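Local structure of endonuclease V isoform X2 (Ciona intestinalis, 6OZI) at residues A[2-7]-A[80-85]; A[89-94]-A[133-138]; A[176-179]-A[184-187]; A[162-167]-A[189-194]. The protein probably cleaves nucleic acid strands near inosine, the product of adenosine deamination, as a metal-ion-dependent endonuclease V with an RNase H-like fold. The protein carries 1 engineered substitution. All blocks are in the same frame, centred on the assembly; numbering follows the deposited sequence.

First along the chain comes contact 1, where the N-terminal residues meet the loop before helix 86-104 on the bound DNA. Contact 2 follows, joining that helix to helix 128-136; the two centres are about 18 Å apart, and Pro80 and Tyr81 touch Arg89. Contact 3 is nested inside the loop closed by contact 4. Both use strand 184-190, their centres are about 15 Å apart, and Ile177 touches Ala189. They lie at the edge of the mixed sheet where strand 174-179 is outermost, whereas contact 2 lies across the chain's centre from contact 4, centres about 30 Å apart. Contact 1 holds the inosine; contacts 2 to 4 join helices and strands of the RNase H-like fold.

Contact 1: residues A[2-7]-A[80-85]; sequences NKITDE and PYKSSY. With nucleotides of chain C; nucleotides of chain D.
Ile4 supplies the apolar link between the two segments, reaching with its CD1 into the corner made by Pro80 and Lys82. Ile4 CD1 lies 3.9 Å from Pro80 CD and 3.8 Å from Lys82 CB. With CG1 anti to the carbonyl carbon (chi1 -60°), the long branch runs to the protein loop, while CB and CG2 rest against the sugar of DA20 of chain D. Trp12 and Ile9 of helix 6-19 also touch Ile4.

The aromatic contact belongs to Tyr81. Its CG is anti to the backbone N (chi1 172°), which lays the ring flat against the adenine of A6 of chain C; A6 C4 sits over the ring centre, and Tyr81 CE2 comes within 3.2 Å of A6 C5. On the opposite face Ser83 N lies above the ring, offset toward its rim.

Three residues of the loop make polar contacts to nucleotides. At the ring edge, in its plane, Tyr81 OH donates to OP2 of DI5 of chain C at 2.7 Å. Ser84 N gives a nearly straight bond (174°) of 2.8 Å to N7 of the same inosine. Lys82 NZ reaches DA20 N7 at 3.2 Å and also bonds a cytosine O2. Replacing Tyr81 by an alanine would probably leave the A6 base without its aromatic neighbour and the DI5 phosphate without this hydroxyl donor.

The loop thus grips the inosine by base and phosphate while the tyrosine ring supports the following adenosine, consistent with the wedge role of the Pro-Tyr loop in endonuclease V relatives.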
# COMPACT_ATOMS: atom_id res chain seq x y z
N ASN A 2 23.34 -12.84 -12.48
CA ASN A 2 23.68 -14.10 -13.14
C ASN A 2 24.24 -15.16 -12.19
O ASN A 2 25.11 -15.94 -12.57
CB ASN A 2 24.68 -13.82 -14.26
CG ASN A 2 25.83 -12.95 -13.81
OD1 ASN A 2 25.91 -11.77 -14.16
ND2 ASN A 2 26.74 -13.53 -13.02
N LYS A 3 23.75 -15.22 -10.95
CA LYS A 3 24.24 -16.21 -9.99
C LYS A 3 23.54 -17.55 -10.13
O LYS A 3 24.17 -18.60 -9.91
CB LYS A 3 24.09 -15.68 -8.56
CG LYS A 3 23.87 -16.75 -7.50
CD LYS A 3 25.15 -17.43 -7.04
CE LYS A 3 25.73 -16.74 -5.81
NZ LYS A 3 26.71 -17.61 -5.10
N ILE A 4 22.26 -17.56 -10.50
CA ILE A 4 21.49 -18.80 -10.58
C ILE A 4 21.85 -19.50 -11.89
O ILE A 4 21.50 -19.04 -12.97
CB ILE A 4 19.98 -18.54 -10.49
CG1 ILE A 4 19.62 -17.87 -9.17
CG2 ILE A 4 19.21 -19.84 -10.63
CD1 ILE A 4 18.15 -17.55 -9.04
N THR A 5 22.60 -20.59 -11.79
CA THR A 5 22.96 -21.46 -12.90
C THR A 5 22.54 -22.88 -12.55
O THR A 5 22.14 -23.17 -11.41
CB THR A 5 24.46 -21.42 -13.19
OG1 THR A 5 25.17 -21.86 -12.03
CG2 THR A 5 24.90 -20.01 -13.55
N ASP A 6 22.62 -23.78 -13.53
CA ASP A 6 22.38 -25.19 -13.24
C ASP A 6 23.36 -25.70 -12.19
O ASP A 6 22.97 -26.43 -11.27
CB ASP A 6 22.48 -26.01 -14.53
CG ASP A 6 23.68 -25.63 -15.37
OD1 ASP A 6 24.58 -24.92 -14.85
OD2 ASP A 6 23.74 -26.02 -16.55
N GLU A 7 24.62 -25.30 -12.30
CA GLU A 7 25.63 -25.74 -11.35
C GLU A 7 25.37 -25.16 -9.97
O GLU A 7 25.54 -25.84 -8.95
CB GLU A 7 27.03 -25.34 -11.83
CG GLU A 7 27.33 -25.75 -13.26
CD GLU A 7 28.75 -25.39 -13.66
OE1 GLU A 7 29.44 -24.71 -12.88
OE2 GLU A 7 29.17 -25.78 -14.77
N PRO A 80 19.14 -13.67 -6.64
CA PRO A 80 17.72 -13.31 -6.66
C PRO A 80 16.89 -14.31 -5.88
O PRO A 80 17.37 -15.36 -5.46
CB PRO A 80 17.36 -13.33 -8.15
CG PRO A 80 18.66 -13.43 -8.89
CD PRO A 80 19.62 -14.09 -7.96
N TYR A 81 15.62 -13.97 -5.71
CA TYR A 81 14.69 -14.91 -5.10
C TYR A 81 14.41 -16.05 -6.07
O TYR A 81 14.08 -15.83 -7.24
CB TYR A 81 13.38 -14.24 -4.72
CG TYR A 81 12.33 -15.24 -4.26
CD1 TYR A 81 12.40 -15.81 -3.00
CD2 TYR A 81 11.29 -15.64 -5.10
CE1 TYR A 81 11.47 -16.74 -2.57
CE2 TYR A 81 10.35 -16.56 -4.69
CZ TYR A 81 10.44 -17.11 -3.42
OH TYR A 81 9.50 -18.03 -3.00
N LYS A 82 14.55 -17.27 -5.57
CA LYS A 82 14.17 -18.49 -6.27
C LYS A 82 13.55 -19.40 -5.23
O LYS A 82 14.19 -19.67 -4.21
CB LYS A 82 15.39 -19.14 -6.92
CG LYS A 82 15.13 -20.46 -7.60
CD LYS A 82 14.42 -20.26 -8.92
CE LYS A 82 14.45 -21.52 -9.77
NZ LYS A 82 13.69 -21.33 -11.03
N SER A 83 12.31 -19.84 -5.46
CA SER A 83 11.65 -20.67 -4.46
C SER A 83 12.45 -21.94 -4.22
O SER A 83 13.03 -22.51 -5.16
CB SER A 83 10.22 -21.01 -4.89
OG SER A 83 10.20 -21.75 -6.09
N SER A 84 12.50 -22.36 -2.96
CA SER A 84 13.29 -23.45 -2.40
C SER A 84 14.74 -23.03 -2.14
O SER A 84 15.50 -23.84 -1.57
CB SER A 84 13.30 -24.72 -3.27
OG SER A 84 12.00 -25.28 -3.34
N TYR A 85 15.14 -21.79 -2.46
CA TYR A 85 16.52 -21.34 -2.29
C TYR A 85 16.60 -19.96 -1.63
O TYR A 85 17.59 -19.24 -1.81
CB TYR A 85 17.26 -21.34 -3.63
CG TYR A 85 17.21 -22.68 -4.30
CD1 TYR A 85 18.11 -23.68 -3.95
CD2 TYR A 85 16.26 -22.97 -5.28
CE1 TYR A 85 18.06 -24.93 -4.56
CE2 TYR A 85 16.21 -24.21 -5.90
CZ TYR A 85 17.10 -25.19 -5.53
OH TYR A 85 17.06 -26.42 -6.13
P A C 6 5.81 -15.81 1.60
OP1 A C 6 5.45 -15.46 3.00
OP2 A C 6 4.90 -15.44 0.49
O5' A C 6 7.24 -15.18 1.32
C5' A C 6 8.28 -15.26 2.29
C4' A C 6 9.49 -14.49 1.84
O4' A C 6 9.97 -15.06 0.60
C3' A C 6 9.23 -13.04 1.51
O3' A C 6 9.29 -12.21 2.65
C2' A C 6 10.29 -12.72 0.46
O2' A C 6 11.54 -12.45 1.08
C1' A C 6 10.41 -14.05 -0.27
N9 A C 6 9.61 -14.13 -1.50
C8 A C 6 8.55 -14.97 -1.75
N7 A C 6 8.06 -14.87 -2.96
C5 A C 6 8.86 -13.92 -3.56
C6 A C 6 8.88 -13.37 -4.86
N6 A C 6 8.01 -13.71 -5.82
N1 A C 6 9.82 -12.44 -5.13
C2 A C 6 10.69 -12.09 -4.17
N3 A C 6 10.78 -12.54 -2.92
C4 A C 6 9.83 -13.46 -2.68
P DI C 5 6.30 -19.34 -3.78
OP1 DI C 5 4.92 -18.82 -4.06
OP2 DI C 5 7.37 -18.54 -4.50
O5' DI C 5 6.58 -19.41 -2.15
C5' DI C 5 5.51 -19.62 -1.26
C4' DI C 5 5.96 -19.27 0.15
O4' DI C 5 7.14 -20.30 0.56
C3' DI C 5 6.44 -18.05 0.24
O3' DI C 5 6.05 -17.40 1.53
C2' DI C 5 7.98 -18.18 0.21
C1' DI C 5 8.23 -19.59 0.80
N9 DI C 5 9.40 -20.17 0.13
C8 DI C 5 9.79 -20.44 -1.13
N7 DI C 5 11.03 -20.97 -1.05
C5 DI C 5 11.39 -21.01 0.23
C6 DI C 5 12.66 -21.50 0.92
O6 DI C 5 13.56 -21.94 0.29
N1 DI C 5 12.76 -21.42 2.33
C2 DI C 5 11.68 -20.88 3.11
N3 DI C 5 10.48 -20.41 2.44
C4 DI C 5 10.37 -20.51 0.97
P DA D 20 14.91 -17.38 -18.23
OP1 DA D 20 14.81 -15.98 -18.70
OP2 DA D 20 15.12 -18.47 -19.21
O5' DA D 20 16.08 -17.50 -17.14
C5' DA D 20 17.44 -17.32 -17.51
C4' DA D 20 18.33 -17.41 -16.28
O4' DA D 20 17.70 -16.69 -15.20
C3' DA D 20 18.54 -18.82 -15.75
O3' DA D 20 19.66 -19.44 -16.39
C2' DA D 20 18.83 -18.57 -14.27
C1' DA D 20 18.02 -17.31 -13.96
N9 DA D 20 16.79 -17.59 -13.23
C8 DA D 20 16.14 -18.79 -13.11
N7 DA D 20 15.06 -18.75 -12.37
C5 DA D 20 14.99 -17.43 -11.96
C6 DA D 20 14.07 -16.73 -11.15
N6 DA D 20 13.00 -17.30 -10.58
N1 DA D 20 14.29 -15.41 -10.94
C2 DA D 20 15.36 -14.84 -11.51
N3 DA D 20 16.30 -15.39 -12.29
C4 DA D 20 16.05 -16.70 -12.48

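Contact 2: residues A[89-94]-A[133-138]; sequences REIEPF and GVLSNT
Ser136 OG, whose neighbour across the contact is the edge of the Phe94 ring, is held twice: Thr138 OG1 donates to it at 2.7 Å, and it also bonds the carbonyl O of Leu132. Ser136 and Thr138 are each modelled in two conformers, so these hydroxyl contacts belong to one pair of them and are less certain. With Ser136 OG lodged between its backbone N and carbonyl carbon (chi1 57°), the hydroxyl comes up to the ring, 3.4 Å from Phe94 CE2. Ser136 CB lies in the ring plane, and Thr138 OG1 stands farther round the same rim, 4.1 Å from Phe94 CZ. Phe94 meets Phe41 of strand 37-45 edge-to-face.

One turn earlier the contact is purely apolar. Ile91 CD1 rests 3.8 Å from Leu135 CD1, the two side chains crossing at about a right angle. Helix 86-104 is kinked here: the N of Glu92 makes no bond to the turn before, and Pro93 has no N-H.

Thr138 N to Gly133 O and Asn137 N to Val134 O, with positive phi at Asn137, form a Schellman motif. It closes helix 128-136 beside helix 86-104, which itself packs on strands 37-45 and 52-61 of the RNase H-like sheet.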
# COMPACT_ATOMS: atom_id res chain seq x y z
N ARG A 89 19.79 -16.49 -0.37
CA ARG A 89 19.54 -15.07 -0.59
C ARG A 89 19.64 -14.26 0.70
O ARG A 89 19.98 -13.07 0.65
CB ARG A 89 18.15 -14.88 -1.21
CG ARG A 89 17.72 -13.45 -1.42
CD ARG A 89 16.62 -13.41 -2.46
NE ARG A 89 15.88 -12.15 -2.47
CZ ARG A 89 16.16 -11.13 -3.27
NH1 ARG A 89 17.19 -11.21 -4.11
NH2 ARG A 89 15.41 -10.03 -3.23
N GLU A 90 19.32 -14.84 1.86
CA GLU A 90 19.31 -13.99 3.05
C GLU A 90 20.20 -14.48 4.21
O GLU A 90 20.16 -13.88 5.29
CB GLU A 90 17.86 -13.78 3.53
CG GLU A 90 17.07 -15.04 3.75
CD GLU A 90 15.60 -14.78 4.07
OE1 GLU A 90 15.04 -13.73 3.65
OE2 GLU A 90 15.00 -15.63 4.75
N ILE A 91 21.04 -15.50 4.00
CA ILE A 91 21.85 -16.01 5.11
C ILE A 91 22.87 -14.97 5.57
O ILE A 91 23.02 -14.72 6.77
CB ILE A 91 22.53 -17.34 4.72
CG1 ILE A 91 23.44 -17.84 5.85
CG2 ILE A 91 23.37 -17.19 3.45
CD1 ILE A 91 22.71 -18.21 7.11
N GLU A 92 23.56 -14.32 4.62
CA GLU A 92 24.58 -13.35 5.02
C GLU A 92 23.99 -12.11 5.68
O GLU A 92 24.48 -11.71 6.76
CB GLU A 92 25.45 -12.98 3.81
CG GLU A 92 26.49 -11.90 4.10
CD GLU A 92 27.63 -12.37 5.01
OE1 GLU A 92 27.68 -13.58 5.35
OE2 GLU A 92 28.47 -11.53 5.40
N PRO A 93 22.95 -11.46 5.13
CA PRO A 93 22.35 -10.32 5.85
C PRO A 93 21.87 -10.70 7.24
O PRO A 93 21.99 -9.89 8.17
CB PRO A 93 21.18 -9.91 4.95
CG PRO A 93 21.49 -10.47 3.62
CD PRO A 93 22.26 -11.72 3.85
N PHE A 94 21.28 -11.89 7.39
CA PHE A 94 20.84 -12.35 8.70
C PHE A 94 22.00 -12.47 9.68
O PHE A 94 21.93 -11.96 10.80
CB PHE A 94 20.13 -13.69 8.58
CG PHE A 94 19.71 -14.27 9.90
CD1 PHE A 94 18.56 -13.82 10.52
CD2 PHE A 94 20.47 -15.25 10.51
CE1 PHE A 94 18.17 -14.34 11.74
CE2 PHE A 94 20.08 -15.78 11.73
CZ PHE A 94 18.93 -15.32 12.35
N GLY A 133 18.52 -20.86 11.06
CA GLY A 133 18.60 -21.31 12.44
C GLY A 133 19.82 -22.18 12.71
O GLY A 133 20.56 -21.97 13.68
N VAL A 134 20.07 -23.16 11.83
CA VAL A 134 21.17 -24.08 12.08
C VAL A 134 22.51 -23.39 11.87
O VAL A 134 23.43 -23.55 12.68
CB VAL A 134 21.05 -25.33 11.18
CG1 VAL A 134 22.34 -26.14 11.22
CG2 VAL A 134 19.88 -26.20 11.63
N LEU A 135 22.63 -22.60 10.81
CA LEU A 135 23.91 -21.95 10.53
C LEU A 135 24.26 -20.91 11.57
O LEU A 135 25.44 -20.58 11.72
CB LEU A 135 23.91 -21.32 9.14
CG LEU A 135 24.04 -22.31 7.97
CD1 LEU A 135 24.39 -21.59 6.68
CD2 LEU A 135 25.06 -23.38 8.30
N SER A 136 23.29 -20.39 12.32
CA SER A 136 23.57 -19.41 13.36
C SER A 136 23.41 -19.97 14.77
O SER A 136 23.62 -19.23 15.74
CB SER A 136 22.69 -18.18 13.19
OG SER A 136 21.32 -18.53 13.21
N ASN A 137 23.06 -21.25 14.91
CA ASN A 137 22.76 -21.85 16.21
C ASN A 137 21.71 -21.03 16.96
O ASN A 137 21.87 -20.70 18.14
CB ASN A 137 24.02 -22.03 17.06
CG ASN A 137 23.75 -22.83 18.34
OD1 ASN A 137 22.86 -23.69 18.38
ND2 ASN A 137 24.49 -22.52 19.40
N THR A 138 20.63 -20.69 16.26
CA THR A 138 19.56 -19.90 16.86
C THR A 138 18.23 -20.58 16.61
O THR A 138 18.03 -21.26 15.60
CB THR A 138 19.51 -18.44 16.34
OG1 THR A 138 19.23 -18.43 14.94
CG2 THR A 138 20.83 -17.72 16.60

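Contact 3: residues A[176-179]-A[184-187]; sequences DIIS and EVLA
Val185 turns CG1 anti to its backbone N (chi1 176°), which leaves CG2 directed at Ile178. Ile178 in turn has CG1 anti to its carbonyl carbon (chi1 -70°), and the two branches meet with Ile178 CG1 4.0 Å from Val185 CG2. Val185 CG1 lies beside the carboxylate, 3.7 Å from Asp176 OD1, the same oxygen that forms a salt bridge with Lys188.

The backbones pair antiparallel. Ser179 N bonds Glu184 O at 2.9 Å, and the return bond from Glu184 N to Ser179 O is weak. This hydrogen-bonded pair sits next to the turn; Ile178 and Val185 form the non-hydrogen-bonded pair that follows. Then the register slips by one residue, and Ile177 faces two residues at once. Ile177 O accepts Leu186 N at 2.8 Å, nearly in line with the carbonyl, while Ile177 N gives a straight bond of 2.9 Å to Ala187 O, entering from above that carbonyl's plane.

The extra residue, Leu186, packs its CD1 3.9 Å from Ser179 CB. Ile177, Ser179, Glu184 and Ala187 direct their side chains to one face of the sheet. There Ser179 OG bonds Asp153 OD1, Glu184 makes a salt bridge with Arg125, and Ile177 and Ala187 touch strand 200-206, so the polar ends near the turn have partners in other parts of the chain.

Two residues of one strand opposite a single residue of the other make a classic beta bulge, here in the hairpin of strands 174-179 and 184-190 at the margin of the RNase H-like sheet.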
# COMPACT_ATOMS: atom_id res chain seq x y z
N ASP A 176 -3.29 -29.47 10.00
CA ASP A 176 -1.99 -30.04 9.70
C ASP A 176 -1.83 -30.17 8.19
O ASP A 176 -2.72 -30.66 7.50
CB ASP A 176 -1.80 -31.40 10.36
CG ASP A 176 -1.74 -31.32 11.87
OD1 ASP A 176 -0.80 -30.69 12.39
OD2 ASP A 176 -2.60 -31.94 12.54
N ILE A 177 -0.68 -29.74 7.68
CA ILE A 177 -0.31 -29.93 6.29
C ILE A 177 0.62 -31.13 6.23
O ILE A 177 1.61 -31.19 6.98
CB ILE A 177 0.35 -28.67 5.71
CG1 ILE A 177 -0.70 -27.56 5.58
CG2 ILE A 177 1.00 -28.96 4.37
CD1 ILE A 177 -0.12 -26.18 5.32
N ILE A 178 0.29 -32.12 5.40
CA ILE A 178 0.89 -33.44 5.48
C ILE A 178 1.50 -33.83 4.14
O ILE A 178 0.90 -33.63 3.08
CB ILE A 178 -0.16 -34.49 5.91
CG1 ILE A 178 -0.55 -34.27 7.38
CG2 ILE A 178 0.35 -35.90 5.69
CD1 ILE A 178 -1.86 -34.95 7.76
N SER A 179 2.67 -34.45 4.20
CA SER A 179 3.29 -35.12 3.06
C SER A 179 2.77 -36.54 2.97
O SER A 179 2.98 -37.34 3.89
CB SER A 179 4.81 -35.13 3.20
OG SER A 179 5.38 -36.18 2.42
N GLU A 184 4.12 -37.59 7.06
CA GLU A 184 4.52 -36.76 8.18
C GLU A 184 3.91 -35.37 8.02
O GLU A 184 3.59 -34.93 6.91
CB GLU A 184 6.06 -36.65 8.28
CG GLU A 184 6.71 -36.01 7.06
CD GLU A 184 8.24 -35.93 7.14
OE1 GLU A 184 8.81 -36.18 8.23
OE2 GLU A 184 8.87 -35.62 6.10
N VAL A 185 3.77 -34.68 9.15
CA VAL A 185 3.29 -33.31 9.15
C VAL A 185 4.45 -32.38 8.82
O VAL A 185 5.53 -32.47 9.41
CB VAL A 185 2.65 -32.94 10.50
CG1 VAL A 185 2.24 -31.47 10.51
CG2 VAL A 185 1.44 -33.84 10.77
N LEU A 186 4.23 -31.50 7.85
CA LEU A 186 5.23 -30.53 7.43
C LEU A 186 5.04 -29.17 8.07
O LEU A 186 6.03 -28.47 8.32
CB LEU A 186 5.19 -30.38 5.90
CG LEU A 186 5.42 -31.64 5.06
CD1 LEU A 186 5.38 -31.31 3.58
CD2 LEU A 186 6.73 -32.33 5.42
N ALA A 187 3.79 -28.78 8.32
CA ALA A 187 3.47 -27.43 8.78
C ALA A 187 2.06 -27.43 9.33
O ALA A 187 1.35 -28.44 9.32
CB ALA A 187 3.61 -26.42 7.64

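Contact 4: residues A[162-167]-A[189-194]; sequences SQFKRL and AVLYAP
The ring of Phe164 meets strand 184-190 and its continuation along its outer rim. At the edge, near the ring plane, comes Leu191 CB, 4.0 Å from Phe164 CZ; Leu191 CD1 touches the neighbouring corner, 4.0 Å from Phe164 CE2. The carbonyl O of Ala189 approaches obliquely, 3.7 Å from Phe164 CE1, and Ala189 CB rests 4.0 Å from Phe164 CD1. The ring spans two residues that both direct their CB toward the helix, with Val190 between them pointing away; its side chain touches strand 200-206.

Phe164 stands on helix 157-169 with CG anti to the backbone N (chi1 -174°), which carries the ring to the sheet. This is helix-on-sheet packing at the end of the RNase H-like sheet: strand 174-179 is the outermost there, and its Leu175 touches Gln163, Phe164 and Leu167. With an alanine in place of Phe164, Ala189 and Leu191 would probably lose their common apolar partner, opening a gap between helix and strand.

Arg166 folds back one turn. One face of its guanidinium lies over Ser162 O and Gln163 CA, and Arg166 NH1 donates to Ser162 OG at 3.1 Å, the hydroxyl tilted out of the guanidinium plane. Ser162 OG also bonds Glu159 O.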
# COMPACT_ATOMS: atom_id res chain seq x y z
N SER A 162 -9.01 -26.06 0.24
CA SER A 162 -10.37 -26.58 0.38
C SER A 162 -10.52 -27.37 1.68
O SER A 162 -11.55 -27.26 2.36
CB SER A 162 -10.75 -27.44 -0.83
OG SER A 162 -10.08 -28.68 -0.82
N GLN A 163 -9.50 -28.16 2.04
CA GLN A 163 -9.53 -28.86 3.32
C GLN A 163 -9.62 -27.87 4.48
O GLN A 163 -10.31 -28.14 5.48
CB GLN A 163 -8.30 -29.76 3.47
CG GLN A 163 -8.40 -30.73 4.64
CD GLN A 163 -7.22 -31.69 4.75
OE1 GLN A 163 -6.32 -31.69 3.92
NE2 GLN A 163 -7.23 -32.51 5.80
N PHE A 164 -8.91 -26.75 4.39
CA PHE A 164 -8.96 -25.76 5.46
C PHE A 164 -10.32 -25.08 5.54
O PHE A 164 -10.79 -24.77 6.64
CB PHE A 164 -7.87 -24.71 5.29
CG PHE A 164 -7.79 -23.75 6.45
CD1 PHE A 164 -7.06 -24.08 7.58
CD2 PHE A 164 -8.49 -22.56 6.42
CE1 PHE A 164 -7.00 -23.21 8.66
CE2 PHE A 164 -8.44 -21.68 7.50
CZ PHE A 164 -7.69 -22.01 8.62
N LYS A 165 -10.96 -24.82 4.40
CA LYS A 165 -12.30 -24.22 4.44
C LYS A 165 -13.31 -25.20 5.03
O LYS A 165 -14.18 -24.80 5.83
CB LYS A 165 -12.73 -23.76 3.05
CG LYS A 165 -11.95 -22.56 2.54
CD LYS A 165 -12.36 -22.20 1.13
CE LYS A 165 -11.57 -21.00 0.63
NZ LYS A 165 -11.75 -20.77 -0.82
N ARG A 166 -13.23 -26.47 4.64
CA ARG A 166 -14.07 -27.49 5.26
C ARG A 166 -13.82 -27.54 6.76
O ARG A 166 -14.76 -27.73 7.54
CB ARG A 166 -13.80 -28.86 4.63
CG ARG A 166 -14.24 -28.98 3.17
CD ARG A 166 -14.31 -30.43 2.69
NE ARG A 166 -13.01 -31.11 2.81
CZ ARG A 166 -12.04 -31.05 1.90
NH1 ARG A 166 -12.20 -30.33 0.79
NH2 ARG A 166 -10.91 -31.70 2.09
N LEU A 167 -12.57 -27.35 7.19
CA LEU A 167 -12.28 -27.29 8.61
C LEU A 167 -12.96 -26.09 9.25
O LEU A 167 -13.56 -26.20 10.33
CB LEU A 167 -10.77 -27.22 8.85
CG LEU A 167 -10.35 -26.99 10.30
CD1 LEU A 167 -10.66 -28.20 11.19
CD2 LEU A 167 -8.90 -26.61 10.37
N ALA A 189 -1.39 -24.93 9.05
CA ALA A 189 -2.16 -23.78 8.57
C ALA A 189 -2.98 -23.23 9.72
O ALA A 189 -3.80 -23.95 10.30
CB ALA A 189 -3.07 -24.20 7.41
N VAL A 190 -2.74 -21.97 10.08
CA VAL A 190 -3.33 -21.41 11.29
C VAL A 190 -4.04 -20.10 10.98
O VAL A 190 -3.73 -19.41 10.00
CB VAL A 190 -2.29 -21.19 12.41
CG1 VAL A 190 -1.60 -22.50 12.76
CG2 VAL A 190 -1.29 -20.10 12.02
N LEU A 191 -5.00 -19.78 11.83
CA LEU A 191 -5.79 -18.55 11.74
C LEU A 191 -6.03 -18.09 13.17
O LEU A 191 -6.96 -18.57 13.83
CB LEU A 191 -7.08 -18.81 10.98
CG LEU A 191 -7.87 -17.65 10.39
CD1 LEU A 191 -8.94 -18.21 9.48
CD2 LEU A 191 -8.50 -16.79 11.49
N TYR A 192 -5.23 -17.13 13.63
CA TYR A 192 -5.32 -16.67 15.01
C TYR A 192 -5.89 -15.27 15.15
O TYR A 192 -6.56 -14.99 16.14
CB TYR A 192 -3.93 -16.70 15.67
CG TYR A 192 -3.34 -18.08 15.79
CD1 TYR A 192 -4.13 -19.16 16.14
CD2 TYR A 192 -1.99 -18.31 15.54
CE1 TYR A 192 -3.59 -20.43 16.26
CE2 TYR A 192 -1.44 -19.58 15.66
CZ TYR A 192 -2.25 -20.64 16.02
OH TYR A 192 -1.71 -21.90 16.13
N ALA A 193 -5.69 -14.42 14.16
CA ALA A 193 -6.13 -13.04 14.26
C ALA A 193 -7.63 -12.94 14.00
O ALA A 193 -8.19 -13.70 13.22
CB ALA A 193 -5.39 -12.17 13.25
N PRO A 194 -8.31 -11.99 14.65
CA PRO A 194 -9.72 -11.77 14.35
C PRO A 194 -9.88 -11.12 12.98
O PRO A 194 -8.93 -10.57 12.41
CB PRO A 194 -10.19 -10.84 15.47
CG PRO A 194 -8.95 -10.09 15.87
CD PRO A 194 -7.81 -11.08 15.70